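Local coordinates for protein streptokinase domain B (PDB 1QQR) that probably contributes, as the middle domain of streptokinase, to the non-proteolytic activation of plasminogen that leads to fibrinolysis, at residues R98-R103 against N111-N116; Q15-N20 against K123-K128; D9-V14 against T32-T37. One frame throughout, in Å; residues are numbered along the deposited sequence.

Contact 1 (R98-R103 against N111-N116); sequences REQAYR and NEEINN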
loop_
_atom_site.group_PDB
_atom_site.type_symbol
_atom_site.label_atom_id
_atom_site.label_comp_id
_atom_site.label_asym_id
_atom_site.label_seq_id
_atom_site.Cartn_x
_atom_site.Cartn_y
_atom_site.Cartn_z
ATOM N N ARG A 98 0.724 -11.632 -14.305
ATOM C CA ARG A 98 2.030 -12.167 -13.988
ATOM C C ARG A 98 2.096 -13.681 -13.993
ATOM O O ARG A 98 1.085 -14.399 -13.923
ATOM C CB ARG A 98 2.493 -11.657 -12.607
ATOM C CG ARG A 98 1.767 -12.341 -11.437
ATOM C CD ARG A 98 1.833 -11.527 -10.150
ATOM N NE ARG A 98 1.045 -10.294 -10.216
ATOM C CZ ARG A 98 1.062 -9.334 -9.288
ATOM N NH1 ARG A 98 1.840 -9.450 -8.216
ATOM N NH2 ARG A 98 0.262 -8.273 -9.403
ATOM N N GLU A 99 3.338 -14.137 -14.041
ATOM C CA GLU A 99 3.689 -15.542 -14.016
ATOM C C GLU A 99 3.404 -16.032 -12.597
ATOM O O GLU A 99 3.642 -15.306 -11.640
ATOM C CB GLU A 99 5.173 -15.667 -14.339
ATOM C CG GLU A 99 5.542 -16.962 -14.993
ATOM C CD GLU A 99 4.893 -17.127 -16.343
ATOM O OE1 GLU A 99 5.191 -16.316 -17.242
ATOM O OE2 GLU A 99 4.088 -18.067 -16.494
ATOM N N GLN A 100 2.886 -17.246 -12.461
ATOM C CA GLN A 100 2.568 -17.817 -11.149
ATOM C C GLN A 100 3.849 -18.012 -10.342
ATOM O O GLN A 100 4.812 -18.583 -10.833
ATOM C CB GLN A 100 1.862 -19.162 -11.316
ATOM C CG GLN A 100 1.731 -19.967 -10.046
ATOM C CD GLN A 100 0.691 -19.407 -9.107
ATOM O OE1 GLN A 100 -0.434 -19.128 -9.515
ATOM N NE2 GLN A 100 1.050 -19.258 -7.835
ATOM N N ALA A 101 3.847 -17.547 -9.097
ATOM C CA ALA A 101 5.024 -17.661 -8.235
ATOM C C ALA A 101 5.302 -19.082 -7.739
ATOM O O ALA A 101 4.372 -19.873 -7.494
ATOM C CB ALA A 101 4.868 -16.746 -7.018
ATOM N N TYR A 102 6.584 -19.392 -7.565
ATOM C CA TYR A 102 6.966 -20.688 -7.012
ATOM C C TYR A 102 8.369 -20.629 -6.430
ATOM O O TYR A 102 9.150 -19.737 -6.753
ATOM C CB TYR A 102 6.959 -21.784 -8.081
ATOM C CG TYR A 102 8.131 -21.671 -9.021
ATOM C CD1 TYR A 102 8.106 -20.769 -10.079
ATOM C CD2 TYR A 102 9.305 -22.417 -8.806
ATOM C CE1 TYR A 102 9.210 -20.592 -10.909
ATOM C CE2 TYR A 102 10.426 -22.255 -9.642
ATOM C CZ TYR A 102 10.361 -21.341 -10.687
ATOM O OH TYR A 102 11.421 -21.182 -11.528
ATOM N N ARG A 103 8.682 -21.602 -5.586
ATOM C CA ARG A 103 10.014 -21.715 -5.014
ATOM C C ARG A 103 10.488 -23.138 -5.314
ATOM O O ARG A 103 9.714 -23.998 -5.728
ATOM C CB ARG A 103 9.999 -21.471 -3.502
ATOM C CG ARG A 103 9.075 -22.359 -2.733
ATOM C CD ARG A 103 9.413 -22.316 -1.248
ATOM N NE ARG A 103 8.343 -22.908 -0.448
ATOM C CZ ARG A 103 7.523 -22.214 0.338
ATOM N NH1 ARG A 103 7.654 -20.895 0.442
ATOM N NH2 ARG A 103 6.550 -22.837 0.999
ATOM N N ASN A 111 9.706 -27.864 -8.270
ATOM C CA ASN A 111 9.001 -26.614 -8.046
ATOM C C ASN A 111 7.693 -26.709 -7.265
ATOM O O ASN A 111 6.853 -27.571 -7.552
ATOM C CB ASN A 111 8.692 -25.944 -9.383
ATOM C CG ASN A 111 9.919 -25.745 -10.229
ATOM O OD1 ASN A 111 11.028 -25.604 -9.712
ATOM N ND2 ASN A 111 9.731 -25.710 -11.535
ATOM N N GLU A 112 7.513 -25.815 -6.289
ATOM C CA GLU A 112 6.265 -25.755 -5.534
ATOM C C GLU A 112 5.687 -24.341 -5.584
ATOM O O GLU A 112 6.319 -23.371 -5.169
ATOM C CB GLU A 112 6.442 -26.214 -4.094
ATOM C CG GLU A 112 7.512 -25.524 -3.320
ATOM C CD GLU A 112 7.340 -25.774 -1.843
ATOM O OE1 GLU A 112 6.244 -25.451 -1.324
ATOM O OE2 GLU A 112 8.288 -26.295 -1.210
ATOM N N GLU A 113 4.477 -24.237 -6.118
ATOM C CA GLU A 113 3.820 -22.959 -6.276
ATOM C C GLU A 113 3.427 -22.329 -4.962
ATOM O O GLU A 113 3.100 -23.010 -3.995
ATOM C CB GLU A 113 2.594 -23.107 -7.173
ATOM C CG GLU A 113 2.934 -23.605 -8.576
ATOM C CD GLU A 113 1.697 -23.787 -9.436
ATOM O OE1 GLU A 113 0.615 -24.080 -8.876
ATOM O OE2 GLU A 113 1.804 -23.644 -10.670
ATOM N N ILE A 114 3.504 -21.008 -4.928
ATOM C CA ILE A 114 3.129 -20.267 -3.738
ATOM C C ILE A 114 2.355 -19.054 -4.188
ATOM O O ILE A 114 2.307 -18.730 -5.394
ATOM C CB ILE A 114 4.345 -19.832 -2.911
ATOM C CG1 ILE A 114 5.382 -19.143 -3.802
ATOM C CG2 ILE A 114 4.937 -21.039 -2.198
ATOM C CD1 ILE A 114 6.460 -18.423 -2.994
ATOM N N ASN A 115 1.726 -18.394 -3.233
ATOM C CA ASN A 115 0.909 -17.232 -3.548
ATOM C C ASN A 115 1.671 -16.012 -4.031
ATOM O O ASN A 115 2.748 -15.687 -3.536
ATOM C CB ASN A 115 0.042 -16.887 -2.340
ATOM C CG ASN A 115 -1.032 -17.946 -2.092
ATOM O OD1 ASN A 115 -1.103 -18.548 -1.018
ATOM N ND2 ASN A 115 -1.867 -18.183 -3.103
ATOM N N ASN A 116 1.118 -15.368 -5.046
ATOM C CA ASN A 116 1.701 -14.158 -5.591
ATOM C C ASN A 116 1.186 -13.046 -4.685
ATOM O O ASN A 116 0.117 -13.177 -4.073
ATOM C CB ASN A 116 1.217 -13.944 -7.025
ATOM C CG ASN A 116 2.001 -14.763 -8.036
ATOM O OD1 ASN A 116 2.990 -14.289 -8.606
ATOM N ND2 ASN A 116 1.578 -16.002 -8.246
HETATM O O HOH W 1 -0.738 -17.144 -6.642
#
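Asn111 lays its amide obliquely against the Tyr102 ring, with OD1 3.4 Å from CE2 and the two planes 47° apart. Glu112 follows as the hydrogen-bonded antiparallel partner of Arg103: the Glu112 N to Arg103 O bond is 2.9 Å and almost straight, and Arg103 N returns a bond to Glu112 O. Their side chains share one face of the hairpin, where Arg103 NE and Glu112 OE1 form a 3.4 Å salt bridge; the carboxylate sits at the guanidinium edge but is turned 75° from its plane. Glu113 and Tyr102 make the next, non-hydrogen-bonded pair. Glu113 also crosses Gln100 at about a right angle, OE2 nearest CG, while its OE1 pairs with Lys6, whose backbone N binds Gln100 OE1. Ile114 N donates to Ala101 O (2.9 Å). With CG2 beside the backbone N and anti to the carbonyl carbon, Ile114 puts that methyl over one guanidinium face of Arg103, 3.8 Å from NH1. At Asn116, backbone N and Gln100 NE2 both donate to one water; buried Arg98 runs alongside, salt-bridged to Asp118 and Asp77. The chemistry implies a largely polar hairpin end, whose backbone bonds set the register while a methyl and a carboxylate flank the exposed Arg103 guanidinium.

Contact 2 (Q15-N20 against K123-K128); sequences QFTPLN and KYYVLK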
loop_
_atom_site.group_PDB
_atom_site.type_symbol
_atom_site.label_atom_id
_atom_site.label_comp_id
_atom_site.label_asym_id
_atom_site.label_seq_id
_atom_site.Cartn_x
_atom_site.Cartn_y
_atom_site.Cartn_z
ATOM N N GLN A 15 2.452 4.886 5.658
ATOM C CA GLN A 15 3.266 5.699 6.547
ATOM C C GLN A 15 2.541 7.061 6.675
ATOM O O GLN A 15 2.021 7.597 5.686
ATOM C CB GLN A 15 4.672 5.863 5.947
ATOM C CG GLN A 15 5.448 7.073 6.480
ATOM C CD GLN A 15 6.855 7.211 5.882
ATOM O OE1 GLN A 15 7.041 7.195 4.651
ATOM N NE2 GLN A 15 7.852 7.358 6.755
ATOM N N PHE A 16 2.500 7.617 7.883
ATOM C CA PHE A 16 1.813 8.889 8.101
ATOM C C PHE A 16 2.770 9.971 8.547
ATOM O O PHE A 16 3.529 9.762 9.490
ATOM C CB PHE A 16 0.734 8.734 9.175
ATOM C CG PHE A 16 -0.382 7.795 8.797
ATOM C CD1 PHE A 16 -0.549 6.591 9.463
ATOM C CD2 PHE A 16 -1.296 8.138 7.805
ATOM C CE1 PHE A 16 -1.621 5.738 9.150
ATOM C CE2 PHE A 16 -2.367 7.297 7.485
ATOM C CZ PHE A 16 -2.529 6.094 8.160
ATOM N N THR A 17 2.741 11.125 7.883
ATOM C CA THR A 17 3.609 12.237 8.273
ATOM C C THR A 17 2.800 13.472 8.672
ATOM O O THR A 17 2.126 14.077 7.848
ATOM C CB THR A 17 4.582 12.617 7.149
ATOM O OG1 THR A 17 5.323 11.459 6.760
ATOM C CG2 THR A 17 5.572 13.682 7.638
ATOM N N PRO A 18 2.861 13.856 9.954
ATOM C CA PRO A 18 2.145 15.015 10.502
ATOM C C PRO A 18 2.731 16.325 10.003
ATOM O O PRO A 18 3.943 16.457 9.938
ATOM C CB PRO A 18 2.320 14.833 12.003
ATOM C CG PRO A 18 3.673 14.243 12.096
ATOM C CD PRO A 18 3.657 13.191 11.004
ATOM N N LEU A 19 1.877 17.283 9.638
ATOM C CA LEU A 19 2.350 18.568 9.134
ATOM C C LEU A 19 3.290 19.269 10.111
ATOM O O LEU A 19 4.282 19.856 9.689
ATOM C CB LEU A 19 1.177 19.462 8.738
ATOM C CG LEU A 19 0.592 19.191 7.332
ATOM C CD1 LEU A 19 1.687 18.667 6.400
ATOM C CD2 LEU A 19 -0.511 18.171 7.405
ATOM N N ASN A 20 2.990 19.226 11.405
ATOM C CA ASN A 20 3.925 19.771 12.388
ATOM C C ASN A 20 4.195 18.642 13.403
ATOM O O ASN A 20 3.288 17.881 13.756
ATOM C CB ASN A 20 3.417 21.080 13.036
ATOM C CG ASN A 20 2.027 20.971 13.619
ATOM O OD1 ASN A 20 1.805 20.260 14.602
ATOM N ND2 ASN A 20 1.077 21.697 13.026
ATOM N N LYS A 123 1.959 6.802 1.471
ATOM C CA LYS A 123 2.383 7.802 2.432
ATOM C C LYS A 123 1.375 8.961 2.393
ATOM O O LYS A 123 1.052 9.445 1.330
ATOM C CB LYS A 123 3.781 8.324 2.076
ATOM C CG LYS A 123 4.276 9.444 2.998
ATOM C CD LYS A 123 5.672 9.904 2.621
ATOM C CE LYS A 123 5.735 11.431 2.490
ATOM N NZ LYS A 123 5.291 12.163 3.713
ATOM N N TYR A 124 0.854 9.386 3.537
ATOM C CA TYR A 124 -0.046 10.534 3.538
ATOM C C TYR A 124 0.444 11.566 4.537
ATOM O O TYR A 124 1.069 11.223 5.537
ATOM C CB TYR A 124 -1.475 10.187 3.963
ATOM C CG TYR A 124 -2.234 9.308 3.019
ATOM C CD1 TYR A 124 -2.006 7.934 3.000
ATOM C CD2 TYR A 124 -3.230 9.824 2.198
ATOM C CE1 TYR A 124 -2.748 7.099 2.214
ATOM C CE2 TYR A 124 -3.984 8.985 1.390
ATOM C CZ TYR A 124 -3.724 7.612 1.416
ATOM O OH TYR A 124 -4.422 6.729 0.654
ATOM N N TYR A 125 0.166 12.833 4.252
ATOM C CA TYR A 125 0.492 13.893 5.190
ATOM C C TYR A 125 -0.755 13.948 6.056
ATOM O O TYR A 125 -1.857 13.894 5.519
ATOM C CB TYR A 125 0.675 15.224 4.454
ATOM C CG TYR A 125 2.033 15.335 3.815
ATOM C CD1 TYR A 125 2.181 15.310 2.428
ATOM C CD2 TYR A 125 3.182 15.404 4.604
ATOM C CE1 TYR A 125 3.452 15.341 1.844
ATOM C CE2 TYR A 125 4.446 15.436 4.034
ATOM C CZ TYR A 125 4.578 15.402 2.657
ATOM O OH TYR A 125 5.837 15.412 2.095
ATOM N N VAL A 126 -0.602 13.999 7.376
ATOM C CA VAL A 126 -1.776 14.085 8.254
ATOM C C VAL A 126 -1.798 15.356 9.108
ATOM O O VAL A 126 -0.775 16.002 9.330
ATOM C CB VAL A 126 -1.898 12.856 9.178
ATOM C CG1 VAL A 126 -2.045 11.592 8.330
ATOM C CG2 VAL A 126 -0.694 12.771 10.100
ATOM N N LEU A 127 -2.966 15.698 9.620
ATOM C CA LEU A 127 -3.118 16.929 10.388
ATOM C C LEU A 127 -3.927 16.683 11.651
ATOM O O LEU A 127 -4.913 15.939 11.620
ATOM C CB LEU A 127 -3.848 17.937 9.495
ATOM C CG LEU A 127 -4.110 19.390 9.848
ATOM C CD1 LEU A 127 -2.874 20.228 9.551
ATOM C CD2 LEU A 127 -5.252 19.887 8.995
ATOM N N LYS A 128 -3.528 17.284 12.769
ATOM C CA LYS A 128 -4.314 17.085 13.976
ATOM C C LYS A 128 -5.596 17.843 13.650
ATOM O O LYS A 128 -5.536 18.947 13.118
ATOM C CB LYS A 128 -3.620 17.677 15.208
ATOM C CG LYS A 128 -3.992 16.968 16.519
ATOM C CD LYS A 128 -3.638 17.793 17.758
ATOM C CE LYS A 128 -2.138 18.015 17.911
ATOM N NZ LYS A 128 -1.388 16.767 18.268
#
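Gln15-Pro18 and Lys123-Val126 pair in parallel, residue for residue, the axes of strands 15-18 and 123-128 coming within 4.4 Å at an inclination of 42°. Tyr124 bonds through N to Gln15 O and through O to Thr17 N; Thr17 O then takes Val126 N at 2.8 Å, and Val126 O takes Leu19 N. On the face of Phe16, Tyr124, Pro18 and Val126, the branches of Val126 divide the work. CG1, anti to the carbonyl carbon, reaches Phe16 CD2 at 3.6 Å, obliquely to the ring, whereas CG2 lies 3.6 Å from Pro18 CA. Helix 46-60 covers this side, Leu57 touching both Phe16 and Val126. The other face is more polar: Gln15 and Lys123 run side by side, and the lysine chain, bent at its last two torsions, brings NZ to Thr17 OG1 in a weak 3.1 Å hydrogen bond. Tyr125 turns its ring edge to Thr17 O, with CD2 3.7 Å away, and Leu19 CD1 meets Tyr125 CD2 obliquely at 4.0 Å. Leu19 CD2 bears on Leu127 CD1 at 3.8 Å. Parallel pairing of an early strand with strand 111-128, under a helix packed across one face, is consistent with the beta-grasp fold of streptokinase domains.

Contact 3 (D9-V14 against T32-T37); sequences DVEYTV and TKLLKT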
loop_
_atom_site.group_PDB
_atom_site.type_symbol
_atom_site.label_atom_id
_atom_site.label_comp_id
_atom_site.label_asym_id
_atom_site.label_seq_id
_atom_site.Cartn_x
_atom_site.Cartn_y
_atom_site.Cartn_z
ATOM N N ASP A 9 -2.429 -11.853 -3.525
ATOM C CA ASP A 9 -2.790 -11.342 -2.193
ATOM C C ASP A 9 -2.336 -9.894 -2.212
ATOM O O ASP A 9 -1.152 -9.619 -2.439
ATOM C CB ASP A 9 -2.023 -12.036 -1.059
ATOM C CG ASP A 9 -2.476 -13.454 -0.817
ATOM O OD1 ASP A 9 -3.646 -13.761 -1.111
ATOM O OD2 ASP A 9 -1.656 -14.248 -0.309
ATOM N N VAL A 10 -3.265 -8.971 -1.998
ATOM C CA VAL A 10 -2.903 -7.564 -1.997
ATOM C C VAL A 10 -2.665 -7.099 -0.569
ATOM O O VAL A 10 -3.600 -7.010 0.236
ATOM C CB VAL A 10 -4.008 -6.688 -2.641
ATOM C CG1 VAL A 10 -3.573 -5.226 -2.672
ATOM C CG2 VAL A 10 -4.302 -7.168 -4.039
ATOM N N GLU A 11 -1.401 -6.835 -0.256
ATOM C CA GLU A 11 -1.042 -6.345 1.057
ATOM C C GLU A 11 -0.892 -4.823 1.029
ATOM O O GLU A 11 -0.558 -4.214 0.001
ATOM C CB GLU A 11 0.240 -7.008 1.546
ATOM C CG GLU A 11 -0.001 -8.403 2.091
ATOM C CD GLU A 11 1.284 -9.188 2.301
ATOM O OE1 GLU A 11 2.249 -8.639 2.869
ATOM O OE2 GLU A 11 1.328 -10.369 1.905
ATOM N N TYR A 12 -1.120 -4.211 2.181
ATOM C CA TYR A 12 -1.077 -2.764 2.267
ATOM C C TYR A 12 -0.242 -2.253 3.415
ATOM O O TYR A 12 -0.279 -2.792 4.517
ATOM C CB TYR A 12 -2.512 -2.258 2.419
ATOM C CG TYR A 12 -2.668 -0.765 2.431
ATOM C CD1 TYR A 12 -2.570 -0.030 1.266
ATOM C CD2 TYR A 12 -2.937 -0.088 3.620
ATOM C CE1 TYR A 12 -2.737 1.351 1.274
ATOM C CE2 TYR A 12 -3.108 1.302 3.651
ATOM C CZ TYR A 12 -3.012 2.018 2.472
ATOM O OH TYR A 12 -3.247 3.383 2.477
ATOM N N THR A 13 0.549 -1.236 3.140
ATOM C CA THR A 13 1.318 -0.598 4.187
ATOM C C THR A 13 1.255 0.924 3.953
ATOM O O THR A 13 1.307 1.409 2.813
ATOM C CB THR A 13 2.767 -1.089 4.249
ATOM O OG1 THR A 13 3.380 -0.518 5.406
ATOM C CG2 THR A 13 3.553 -0.678 3.042
ATOM N N VAL A 14 1.098 1.661 5.039
ATOM C CA VAL A 14 0.983 3.104 4.976
ATOM C C VAL A 14 1.820 3.787 6.051
ATOM O O VAL A 14 1.900 3.323 7.187
ATOM C CB VAL A 14 -0.505 3.548 5.137
ATOM C CG1 VAL A 14 -1.039 3.109 6.474
ATOM C CG2 VAL A 14 -0.632 5.053 4.987
ATOM N N THR A 32 2.261 -4.711 7.637
ATOM C CA THR A 32 1.470 -4.735 6.431
ATOM C C THR A 32 0.165 -5.355 6.865
ATOM O O THR A 32 0.097 -6.057 7.866
ATOM C CB THR A 32 2.084 -5.605 5.335
ATOM O OG1 THR A 32 2.067 -6.970 5.756
ATOM C CG2 THR A 32 3.518 -5.170 5.046
ATOM N N LYS A 33 -0.880 -5.067 6.125
ATOM C CA LYS A 33 -2.189 -5.600 6.413
ATOM C C LYS A 33 -2.659 -6.207 5.093
ATOM O O LYS A 33 -2.447 -5.620 4.026
ATOM C CB LYS A 33 -3.095 -4.455 6.830
ATOM C CG LYS A 33 -4.564 -4.776 6.850
ATOM C CD LYS A 33 -5.365 -3.519 7.138
ATOM C CE LYS A 33 -6.853 -3.798 7.141
ATOM N NZ LYS A 33 -7.580 -2.541 7.467
ATOM N N LEU A 34 -3.246 -7.398 5.142
ATOM C CA LEU A 34 -3.744 -7.989 3.908
ATOM C C LEU A 34 -5.053 -7.292 3.643
ATOM O O LEU A 34 -5.933 -7.258 4.494
ATOM C CB LEU A 34 -4.011 -9.495 4.025
ATOM C CG LEU A 34 -4.587 -9.959 2.673
ATOM C CD1 LEU A 34 -3.497 -10.621 1.853
ATOM C CD2 LEU A 34 -5.760 -10.892 2.871
ATOM N N LEU A 35 -5.170 -6.702 2.470
ATOM C CA LEU A 35 -6.395 -6.029 2.109
ATOM C C LEU A 35 -7.366 -7.095 1.630
ATOM O O LEU A 35 -8.462 -7.241 2.150
ATOM C CB LEU A 35 -6.116 -5.062 0.979
ATOM C CG LEU A 35 -6.380 -3.600 1.273
ATOM C CD1 LEU A 35 -5.833 -3.250 2.664
ATOM C CD2 LEU A 35 -5.758 -2.768 0.155
ATOM N N LYS A 36 -6.940 -7.838 0.616
ATOM C CA LYS A 36 -7.757 -8.893 0.047
ATOM C C LYS A 36 -6.996 -9.700 -1.002
ATOM O O LYS A 36 -5.899 -9.333 -1.427
ATOM C CB LYS A 36 -9.023 -8.289 -0.572
ATOM C CG LYS A 36 -8.781 -7.088 -1.474
ATOM C CD LYS A 36 -10.103 -6.342 -1.762
ATOM C CE LYS A 36 -9.874 -4.984 -2.467
ATOM N NZ LYS A 36 -11.132 -4.242 -2.851
ATOM N N THR A 37 -7.589 -10.811 -1.400
ATOM C CA THR A 37 -7.017 -11.668 -2.411
ATOM C C THR A 37 -7.852 -11.409 -3.646
ATOM O O THR A 37 -9.062 -11.583 -3.632
ATOM C CB THR A 37 -7.123 -13.122 -1.981
ATOM O OG1 THR A 37 -6.522 -13.248 -0.689
ATOM C CG2 THR A 37 -6.386 -14.033 -2.961
#
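Leu35 N and Lys36 N both face Val10 O, the signature of a classic beta bulge in the antiparallel pairing of strands 8-18 and 33-38. Leu35 N lies 2.7 Å from Val10 O, with an N-H...O angle of 155°; the second bond, 3.5 Å from Lys36 N to Val10 O, is weak. Lys36 O in turn accepts Val10 N. Past the extra residue, Leu35, pairing continues displaced by one: Glu11 lies opposite Leu34, and Tyr12 and Lys33 exchange two backbone bonds.

The bulge also turns the Leu35 side chain toward strand 8-18. Its CD1 rests 3.5 Å from Tyr12 CB and comes obliquely toward the ring. On the face of Asp9, Glu11 and Leu34, the leucine CD1 lies 3.6 Å from Asp9 CB and 4.1 Å from Glu11 CG. Thr32 OG1 gives Glu11 OE1 only a weak bond of 3.3 Å.

Tyr12 CG is anti to the backbone N (chi1 -176°), which carries the ring away from the neighbouring strand toward helix 46-60. Leu49 of that helix touches both Tyr12 and Leu35, and Glu122 of strand 111-128 hydrogen-bonds to Tyr12 OH. Lys33, fully extended, sends NZ to Gln52 of the helix. At the Asp9 end of the pairing, Asp9 and Thr37 lie side by side, and Thr37 OG1 donates to the anti side of Asp9 OD1 at 3.0 Å, 28° out of the carboxylate plane.

All three contacts belong to one mixed sheet, and all are surface contacts, with only two buried residues among those touching in each. Strand 111-128 serves contacts 1 and 2 at distant ends, their centres about 37 Å apart on opposite sides of the chain's centre; strand 8-18 serves contacts 2 and 3. Contact 3 is the most central, its midpoint about 7 Å from the chain's centre, against about 16 Å for contact 2 and 21 Å for contact 1. Helix 46-60 covers one face of contacts 2 and 3, where the packing is apolar and aromatic, and Tyr124 touches Tyr12 and Val14 between them. Contact 1 relies more on charge and water; Asn116 O, probably hydrogen-bonded to Asp9 N, joins it to contact 3.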